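PDB 2YR1: 3-dehydroquinate dehydratase from Geobacillus kaustophilus, which probably catalyses the cis-dehydration of 3-dehydroquinate to 3-dehydroshikimate, the third step of the chorismate pathway toward aromatic amino acids. Local coordinates for residues A[20-25]-A[225-229]. Sequence-based numbering, arbitrary orientation.
Sequences PCICAP and AVTFA
T227 O receives the N-H of C23 over 2.8 Å between O and N, a nearly straight bond; the CA-H of I22 also approaches this oxygen. C21 O is shared likewise, by T227 N at 2.9 Å and by the CA-H of V226. With C21 N to A225 O and A229 N to C23 O, four backbone bonds run up the ladder, pairing C21 with V226, I22 with T227 and C23 with F228 in parallel register. On one side of the sheet, C23 lies over a face of the F228 ring: its SG, set anti to the backbone N (chi1 -180°), sits 4.2 Å from the ring centroid, 12° off the normal, while CB makes a CH-pi contact with the same face, nearest CD2 and CE2. V226 CG1 packs against the same CB at 3.7 Å. A leucine here in place of F228, with no ring, would probably leave C23 SG without its aromatic partner and less firmly placed, and weaken the packing against E50. On the other side I22 and T227 stand side by side, and I22 CG2 meets A229 CB at 3.9 Å; T227 OG1 bonds to R216 O. The pair closes the (βα)8 barrel, joining the first barrel strand, 21-26, to the last, 226-228. P25 and F228 reach E50 and Q239, predicted to bind 3-dehydroquinate, and P25 also touches S235, likewise predicted. Strand 48-52 hydrogen-bonds to the far edge of 21-26, strand 13-15 lies against C21 and V226, and helix 242-256 covers I22 and A229.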
# COMPACT_ATOMS: atom_id res chain seq x y z
N PRO A 20 -13.60 -0.72 4.92
CA PRO A 20 -13.56 0.38 3.96
C PRO A 20 -14.77 0.21 3.00
O PRO A 20 -15.23 -0.90 2.77
CB PRO A 20 -12.19 0.22 3.27
CG PRO A 20 -11.68 -1.14 3.67
CD PRO A 20 -12.32 -1.45 5.00
N CYS A 21 -15.33 1.31 2.50
CA CYS A 21 -16.46 1.19 1.57
C CYS A 21 -16.01 1.30 0.13
O CYS A 21 -15.12 2.09 -0.18
CB CYS A 21 -17.51 2.26 1.84
SG CYS A 21 -18.32 2.02 3.40
N ILE A 22 -16.61 0.49 -0.73
CA ILE A 22 -16.27 0.52 -2.15
C ILE A 22 -17.39 1.23 -2.91
O ILE A 22 -18.55 0.81 -2.86
CB ILE A 22 -16.14 -0.90 -2.74
CG1 ILE A 22 -15.05 -1.68 -2.02
CG2 ILE A 22 -15.83 -0.79 -4.21
CD1 ILE A 22 -14.88 -3.12 -2.49
N CYS A 23 -17.03 2.31 -3.61
CA CYS A 23 -18.00 3.04 -4.42
C CYS A 23 -17.75 2.77 -5.92
O CYS A 23 -16.61 2.83 -6.39
CB CYS A 23 -17.86 4.55 -4.17
SG CYS A 23 -19.05 5.53 -5.16
N ALA A 24 -18.82 2.48 -6.67
CA ALA A 24 -18.67 2.21 -8.10
C ALA A 24 -19.45 3.24 -8.92
O ALA A 24 -20.62 3.48 -8.67
CB ALA A 24 -19.17 0.79 -8.41
N PRO A 25 -18.80 3.85 -9.92
CA PRO A 25 -19.48 4.85 -10.74
C PRO A 25 -20.34 4.26 -11.85
O PRO A 25 -20.06 3.20 -12.37
CB PRO A 25 -18.33 5.64 -11.31
CG PRO A 25 -17.36 4.54 -11.63
CD PRO A 25 -17.39 3.72 -10.34
N ALA A 225 -11.96 6.66 3.91
CA ALA A 225 -13.12 5.81 4.15
C ALA A 225 -13.80 5.17 2.96
O ALA A 225 -14.55 4.20 3.13
CB ALA A 225 -14.16 6.58 4.95
N VAL A 226 -13.55 5.71 1.78
CA VAL A 226 -14.18 5.20 0.58
C VAL A 226 -13.16 5.05 -0.54
O VAL A 226 -12.27 5.88 -0.67
CB VAL A 226 -15.23 6.18 0.06
CG1 VAL A 226 -15.89 5.60 -1.19
CG2 VAL A 226 -16.24 6.49 1.13
N THR A 227 -13.26 3.98 -1.33
CA THR A 227 -12.35 3.79 -2.47
C THR A 227 -13.25 3.55 -3.69
O THR A 227 -14.26 2.86 -3.59
CB THR A 227 -11.38 2.59 -2.28
OG1 THR A 227 -10.48 2.52 -3.39
CG2 THR A 227 -12.15 1.27 -2.20
N PHE A 228 -12.90 4.16 -4.82
CA PHE A 228 -13.68 4.01 -6.04
C PHE A 228 -13.12 2.91 -6.94
O PHE A 228 -11.93 2.94 -7.30
CB PHE A 228 -13.73 5.34 -6.81
CG PHE A 228 -14.56 6.42 -6.14
CD1 PHE A 228 -15.18 7.39 -6.91
CD2 PHE A 228 -14.71 6.47 -4.76
CE1 PHE A 228 -15.94 8.40 -6.31
CE2 PHE A 228 -15.47 7.48 -4.14
CZ PHE A 228 -16.08 8.44 -4.92
N ALA A 229 -13.97 1.95 -7.30
CA ALA A 229 -13.56 0.82 -8.15
C ALA A 229 -14.45 0.72 -9.38
O ALA A 229 -15.51 1.35 -9.45
CB ALA A 229 -13.62 -0.46 -7.36